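PDB 7JLZ: 16S rRNA methylase from Uncultured bacterium, which probably methylates the N1 atom of adenine 1408 in the 16S rRNA of the 30S ribosomal subunit, a modification linked to aminoglycoside resistance. Local coordinates for residues T162-P165 against I166-N170; E16-N19 against I20-Y24. All coordinates share one frame; numbering follows the deposited sequence.

Contact 1 of 2, residues T162-P165 against I166-N170; sequences TVIP and IFEKN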
ATOM      1  N   THR A 162      12.077 -17.154 -11.043  1.00 44.73           N
ATOM      2  CA  THR A 162      11.379 -17.162  -9.765  1.00 39.77           C
ATOM      3  C   THR A 162      10.606 -15.877  -9.526  1.00 43.87           C
ATOM      4  O   THR A 162       9.391 -15.915  -9.290  1.00 44.18           O
ATOM      5  CB  THR A 162      12.360 -17.396  -8.614  1.00 40.15           C
ATOM      6  OG1 THR A 162      12.955 -18.690  -8.758  1.00 48.59           O
ATOM      7  CG2 THR A 162      11.629 -17.297  -7.269  1.00 44.00           C
ATOM      8  N   VAL A 163      11.287 -14.731  -9.584  1.00 36.64           N
ATOM      9  CA  VAL A 163      10.647 -13.481  -9.186  1.00 35.32           C
ATOM     10  C   VAL A 163       9.509 -13.132 -10.133  1.00 35.30           C
ATOM     11  O   VAL A 163       8.365 -12.960  -9.711  1.00 35.51           O
ATOM     12  CB  VAL A 163      11.672 -12.339  -9.102  1.00 37.96           C
ATOM     13  CG1 VAL A 163      10.969 -11.054  -8.679  1.00 37.21           C
ATOM     14  CG2 VAL A 163      12.753 -12.699  -8.109  1.00 36.36           C
ATOM     15  N   ILE A 164       9.807 -13.019 -11.428  1.00 37.30           N
ATOM     16  CA  ILE A 164       8.780 -12.591 -12.377  1.00 41.45           C
ATOM     17  C   ILE A 164       7.593 -13.548 -12.398  1.00 38.42           C
ATOM     18  O   ILE A 164       6.445 -13.069 -12.341  1.00 39.30           O
ATOM     19  CB  ILE A 164       9.405 -12.359 -13.767  1.00 42.39           C
ATOM     20  CG1 ILE A 164      10.281 -11.102 -13.756  1.00 39.11           C
ATOM     21  CG2 ILE A 164       8.327 -12.227 -14.832  1.00 44.86           C
ATOM     22  CD1 ILE A 164      11.225 -11.004 -14.959  1.00 45.86           C
ATOM     23  N   PRO A 165       7.767 -14.881 -12.445  1.00 40.78           N
ATOM     24  CA  PRO A 165       6.578 -15.760 -12.489  1.00 42.39           C
ATOM     25  C   PRO A 165       5.685 -15.660 -11.264  1.00 46.74           C
ATOM     26  O   PRO A 165       4.456 -15.742 -11.398  1.00 44.69           O
ATOM     27  CB  PRO A 165       7.185 -17.168 -12.623  1.00 44.55           C
ATOM     28  CG  PRO A 165       8.549 -16.957 -13.191  1.00 47.48           C
ATOM     29  CD  PRO A 165       9.016 -15.655 -12.606  1.00 41.12           C
ATOM     30  N   ILE A 166       6.266 -15.496 -10.069  1.00 44.89           N
ATOM     31  CA  ILE A 166       5.455 -15.383  -8.857  1.00 40.92           C
ATOM     32  C   ILE A 166       4.433 -14.263  -8.994  1.00 38.60           C
ATOM     33  O   ILE A 166       3.276 -14.395  -8.574  1.00 42.40           O
ATOM     34  CB  ILE A 166       6.360 -15.172  -7.629  1.00 42.00           C
ATOM     35  CG1 ILE A 166       6.979 -16.502  -7.197  1.00 48.15           C
ATOM     36  CG2 ILE A 166       5.586 -14.535  -6.487  1.00 45.41           C
ATOM     37  CD1 ILE A 166       8.071 -16.370  -6.166  1.00 49.73           C
ATOM     38  N   PHE A 167       4.837 -13.146  -9.588  1.00 36.43           N
ATOM     39  CA  PHE A 167       3.951 -11.995  -9.658  1.00 37.39           C
ATOM     40  C   PHE A 167       3.086 -11.992 -10.908  1.00 39.75           C
ATOM     41  O   PHE A 167       1.980 -11.442 -10.882  1.00 44.27           O
ATOM     42  CB  PHE A 167       4.770 -10.711  -9.571  1.00 34.89           C
ATOM     43  CG  PHE A 167       5.357 -10.483  -8.217  1.00 33.42           C
ATOM     44  CD1 PHE A 167       4.552 -10.062  -7.175  1.00 33.07           C
ATOM     45  CD2 PHE A 167       6.699 -10.714  -7.975  1.00 35.20           C
ATOM     46  CE1 PHE A 167       5.079  -9.848  -5.908  1.00 30.82           C
ATOM     47  CE2 PHE A 167       7.237 -10.504  -6.711  1.00 35.51           C
ATOM     48  CZ  PHE A 167       6.423 -10.072  -5.681  1.00 34.08           C
ATOM     49  N   GLU A 168       3.558 -12.595 -11.999  1.00 40.36           N
ATOM     50  CA  GLU A 168       2.696 -12.729 -13.169  1.00 43.06           C
ATOM     51  C   GLU A 168       1.495 -13.612 -12.863  1.00 51.43           C
ATOM     52  O   GLU A 168       0.412 -13.410 -13.431  1.00 48.56           O
ATOM     53  CB  GLU A 168       3.500 -13.273 -14.351  1.00 44.36           C
ATOM     54  CG  GLU A 168       4.432 -12.231 -14.951  1.00 46.88           C
ATOM     55  CD  GLU A 168       5.113 -12.695 -16.216  1.00 56.11           C
ATOM     56  OE1 GLU A 168       5.382 -13.908 -16.345  1.00 58.67           O
ATOM     57  OE2 GLU A 168       5.376 -11.836 -17.085  1.00 59.24           O
ATOM     58  N   LYS A 169       1.660 -14.575 -11.950  1.00 53.41           N
ATOM     59  CA  LYS A 169       0.540 -15.385 -11.492  1.00 57.35           C
ATOM     60  C   LYS A 169      -0.503 -14.561 -10.750  1.00 52.60           C
ATOM     61  O   LYS A 169      -1.608 -15.061 -10.511  1.00 52.58           O
ATOM     62  CB  LYS A 169       1.055 -16.534 -10.614  1.00 56.52           C
ATOM     63  CG  LYS A 169       1.694 -17.671 -11.413  1.00 60.34           C
ATOM     64  CD  LYS A 169       2.281 -18.746 -10.511  1.00 62.50           C
ATOM     65  CE  LYS A 169       2.603 -20.021 -11.289  1.00 68.93           C
ATOM     66  NZ  LYS A 169       3.665 -19.834 -12.324  1.00 70.82           N
ATOM     67  N   ASN A 170      -0.192 -13.311 -10.405  1.00 47.79           N
ATOM     68  CA  ASN A 170      -1.146 -12.383  -9.811  1.00 43.22           C
ATOM     69  C   ASN A 170      -1.434 -11.209 -10.751  1.00 39.76           C
ATOM     70  O   ASN A 170      -1.847 -10.136 -10.308  1.00 39.42           O
ATOM     71  CB  ASN A 170      -0.640 -11.890  -8.453  1.00 52.22           C
ATOM     72  CG  ASN A 170      -0.359 -13.032  -7.486  1.00 59.61           C
ATOM     73  OD1 ASN A 170      -1.280 -13.681  -6.992  1.00 63.65           O
ATOM     74  ND2 ASN A 170       0.917 -13.281  -7.214  1.00 58.47           N
TER
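I164 and E168, one helical turn apart, run side by side and point the same way: CG2 of I164 sits 3.5 Å from CD of E168 and is about equally far from both carboxylate oxygens. The methyl therefore meets the middle of the carboxylate group, not one oxygen. With chi1 of I164 at -71°, CG1 stands beside the backbone N and CG2 next to the carbonyl carbon; it is CG2 that meets the carboxylate, and the glutamate chain, extended beyond CG, runs alongside, bringing CD to the methyl. T162 and I166 repeat the pattern on another side of the helix, where CG2 of T162 lies 3.8 Å from CD1 of I166. The isoleucine also lays CG1 against the backbone, 3.2 Å from O of T162. The F167 side chain is buried; its CD2 comes 3.3 Å from O of V163, which lies at the ring edge near its plane, while CG2 of I166 stands over one face, 4.2 Å above the ring plane. Main-chain bonds set the spacing: E168 N to I164 O (2.9 Å, 161° at the hydrogen) and K169 N to P165 O (3.1 Å). P165 has no N-H to give to the preceding turn, and the helix kinks there. Such i to i+4 pairing is characteristic of an alpha helix, here the last turns of helix 156-168, where I164 touches L174 and F167 meets the ring of F209, beside the mixed sheet of a Rossmann-like methyltransferase.

Contact 2 of 2, residues E16-N19 against I20-Y24; sequences ELVN and ILNAY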
ATOM      1  N   GLU A  16     -20.885   9.710  -2.297  1.00 32.54           N
ATOM      2  CA  GLU A  16     -20.046  10.745  -1.706  1.00 33.02           C
ATOM      3  C   GLU A  16     -18.586  10.539  -2.084  1.00 32.50           C
ATOM      4  O   GLU A  16     -17.875  11.501  -2.392  1.00 37.60           O
ATOM      5  CB  GLU A  16     -20.217  10.755  -0.185  1.00 33.92           C
ATOM      6  CG  GLU A  16     -19.388  11.829   0.502  1.00 48.95           C
ATOM      7  CD  GLU A  16     -19.645  11.911   2.000  1.00 56.21           C
ATOM      8  OE1 GLU A  16     -20.477  11.123   2.507  1.00 55.42           O
ATOM      9  OE2 GLU A  16     -19.013  12.763   2.660  1.00 58.29           O
ATOM     10  N   LEU A  17     -18.124   9.290  -2.079  1.00 29.66           N
ATOM     11  CA  LEU A  17     -16.739   9.023  -2.446  1.00 29.10           C
ATOM     12  C   LEU A  17     -16.455   9.455  -3.880  1.00 31.48           C
ATOM     13  O   LEU A  17     -15.382   9.989  -4.177  1.00 30.61           O
ATOM     14  CB  LEU A  17     -16.430   7.543  -2.248  1.00 27.13           C
ATOM     15  CG  LEU A  17     -15.033   7.099  -2.695  1.00 31.97           C
ATOM     16  CD1 LEU A  17     -13.935   7.863  -1.956  1.00 32.10           C
ATOM     17  CD2 LEU A  17     -14.848   5.612  -2.509  1.00 36.87           C
ATOM     18  N   VAL A  18     -17.410   9.242  -4.786  1.00 30.46           N
ATOM     19  CA  VAL A  18     -17.191   9.623  -6.178  1.00 29.77           C
ATOM     20  C   VAL A  18     -16.972  11.128  -6.298  1.00 32.28           C
ATOM     21  O   VAL A  18     -16.108  11.588  -7.056  1.00 33.89           O
ATOM     22  CB  VAL A  18     -18.368   9.134  -7.045  1.00 37.28           C
ATOM     23  CG1 VAL A  18     -18.397   9.853  -8.377  1.00 38.10           C
ATOM     24  CG2 VAL A  18     -18.233   7.644  -7.242  1.00 37.25           C
ATOM     25  N   ASN A  19     -17.729  11.918  -5.532  1.00 34.57           N
ATOM     26  CA  ASN A  19     -17.521  13.363  -5.529  1.00 39.01           C
ATOM     27  C   ASN A  19     -16.112  13.717  -5.065  1.00 37.56           C
ATOM     28  O   ASN A  19     -15.527  14.705  -5.528  1.00 39.50           O
ATOM     29  CB  ASN A  19     -18.560  14.033  -4.636  1.00 43.15           C
ATOM     30  CG  ASN A  19     -19.973  13.890  -5.177  1.00 50.09           C
ATOM     31  OD1 ASN A  19     -20.183  13.823  -6.382  1.00 47.93           O
ATOM     32  ND2 ASN A  19     -20.950  13.845  -4.277  1.00 55.43           N
ATOM     33  N   ILE A  20     -15.548  12.909  -4.172  1.00 31.43           N
ATOM     34  CA  ILE A  20     -14.199  13.154  -3.675  1.00 34.18           C
ATOM     35  C   ILE A  20     -13.157  12.743  -4.706  1.00 35.53           C
ATOM     36  O   ILE A  20     -12.255  13.522  -5.039  1.00 39.74           O
ATOM     37  CB  ILE A  20     -13.998  12.416  -2.343  1.00 28.20           C
ATOM     38  CG1 ILE A  20     -14.905  13.018  -1.268  1.00 31.67           C
ATOM     39  CG2 ILE A  20     -12.522  12.437  -1.912  1.00 29.57           C
ATOM     40  CD1 ILE A  20     -14.890  12.236   0.011  1.00 33.19           C
ATOM     41  N   LEU A  21     -13.270  11.516  -5.233  1.00 30.28           N
ATOM     42  CA  LEU A  21     -12.311  11.033  -6.226  1.00 36.03           C
ATOM     43  C   LEU A  21     -12.238  11.958  -7.429  1.00 34.89           C
ATOM     44  O   LEU A  21     -11.156  12.194  -7.980  1.00 37.68           O
ATOM     45  CB  LEU A  21     -12.686   9.627  -6.693  1.00 33.29           C
ATOM     46  CG  LEU A  21     -12.784   8.538  -5.632  1.00 33.63           C
ATOM     47  CD1 LEU A  21     -13.358   7.266  -6.250  1.00 35.98           C
ATOM     48  CD2 LEU A  21     -11.423   8.278  -5.010  1.00 37.06           C
ATOM     49  N   ASN A  22     -13.383  12.481  -7.864  1.00 34.46           N
ATOM     50  CA  ASN A  22     -13.411  13.262  -9.091  1.00 40.94           C
ATOM     51  C   ASN A  22     -12.675  14.588  -8.964  1.00 41.63           C
ATOM     52  O   ASN A  22     -12.352  15.204  -9.987  1.00 44.14           O
ATOM     53  CB  ASN A  22     -14.857  13.499  -9.517  1.00 42.20           C
ATOM     54  CG  ASN A  22     -15.489  12.258 -10.111  1.00 47.69           C
ATOM     55  OD1 ASN A  22     -14.806  11.261 -10.354  1.00 44.44           O
ATOM     56  ND2 ASN A  22     -16.796  12.317 -10.366  1.00 46.13           N
ATOM     57  N   ALA A  23     -12.402  15.037  -7.741  1.00 40.60           N
ATOM     58  CA  ALA A  23     -11.670  16.278  -7.533  1.00 44.34           C
ATOM     59  C   ALA A  23     -10.177  16.143  -7.795  1.00 41.70           C
ATOM     60  O   ALA A  23      -9.495  17.168  -7.897  1.00 46.43           O
ATOM     61  CB  ALA A  23     -11.898  16.783  -6.110  1.00 42.79           C
ATOM     62  N   TYR A  24      -9.656  14.926  -7.931  1.00 33.84           N
ATOM     63  CA  TYR A  24      -8.228  14.703  -8.083  1.00 35.38           C
ATOM     64  C   TYR A  24      -7.900  14.066  -9.426  1.00 41.71           C
ATOM     65  O   TYR A  24      -8.700  13.315  -9.993  1.00 46.36           O
ATOM     66  CB  TYR A  24      -7.701  13.816  -6.961  1.00 33.86           C
ATOM     67  CG  TYR A  24      -7.886  14.426  -5.603  1.00 38.50           C
ATOM     68  CD1 TYR A  24      -6.899  15.237  -5.048  1.00 40.76           C
ATOM     69  CD2 TYR A  24      -9.043  14.199  -4.871  1.00 37.19           C
ATOM     70  CE1 TYR A  24      -7.060  15.804  -3.805  1.00 37.29           C
ATOM     71  CE2 TYR A  24      -9.206  14.754  -3.621  1.00 36.72           C
ATOM     72  CZ  TYR A  24      -8.211  15.559  -3.096  1.00 41.47           C
ATOM     73  OH  TYR A  24      -8.371  16.119  -1.854  1.00 42.25           O
TER
HETATM   74  O   HOH W   1     -18.269  14.216  -8.867  1.00 51.09           O
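L17 and L21 meet at an oblique angle one turn apart: CD1 of L17 lies 3.9 Å from CG of L21, and CG of L17 is equally far from CD1 of L21, so the branch point of each meets a methyl of the other. Different first torsions bring them together. L17 holds CG anti to its backbone N (chi1 176°), whereas L21 places CG beside its own N (chi1 -58°), leaning it back to within 3.3 Å of O of L17. That carbonyl accepts the short, straight bond from N of L21 (2.8 Å, 171° at the hydrogen) and a weak one from N of I20. V18 and N22 are arranged differently, side by side and pointing the same way, with CG1 of V18 3.5 Å from ND2 of N22. ND2 of N22 donates to a water 2.8 Å away; its 3.5 Å approach to O of V18 has too poor an angle for a hydrogen bond. The same water donates to OD1 of N19, bridging two asparagine side chains three residues apart. Beyond the two segments, L17 touches M1 and L90, while I20 and L21 rest on L50 of strand 49-55. The division by chemistry is incomplete, since V18 sits among the exposed asparagines, but leucine and isoleucine carbons packed on the protein are consistent with a broadly amphipathic helix, whose N19 and N22 amides share one bridging water.

How the contacts relate
From the N terminus, contact 2 comes first, in helix 14-21 and the turn that follows it, just ahead of strand 26-31. Contact 1 comes much later, in helix 156-168 and the residues leading to strand 172-179. Neither closes a long loop, since in each the two segments are consecutive; the contacts stand in series, without nesting or crossing. The centres of contact 1 and contact 2 are 34 Å apart and the nearest atoms of contacts 1 and 2 about 21 Å, so they do not touch. Contact 2 lies beside strand 49-55, in the first half of the mixed sheet, whereas contact 1 packs near strands 172-179 and 205-211 at its other end. Together they flank widely separated parts of one sheet.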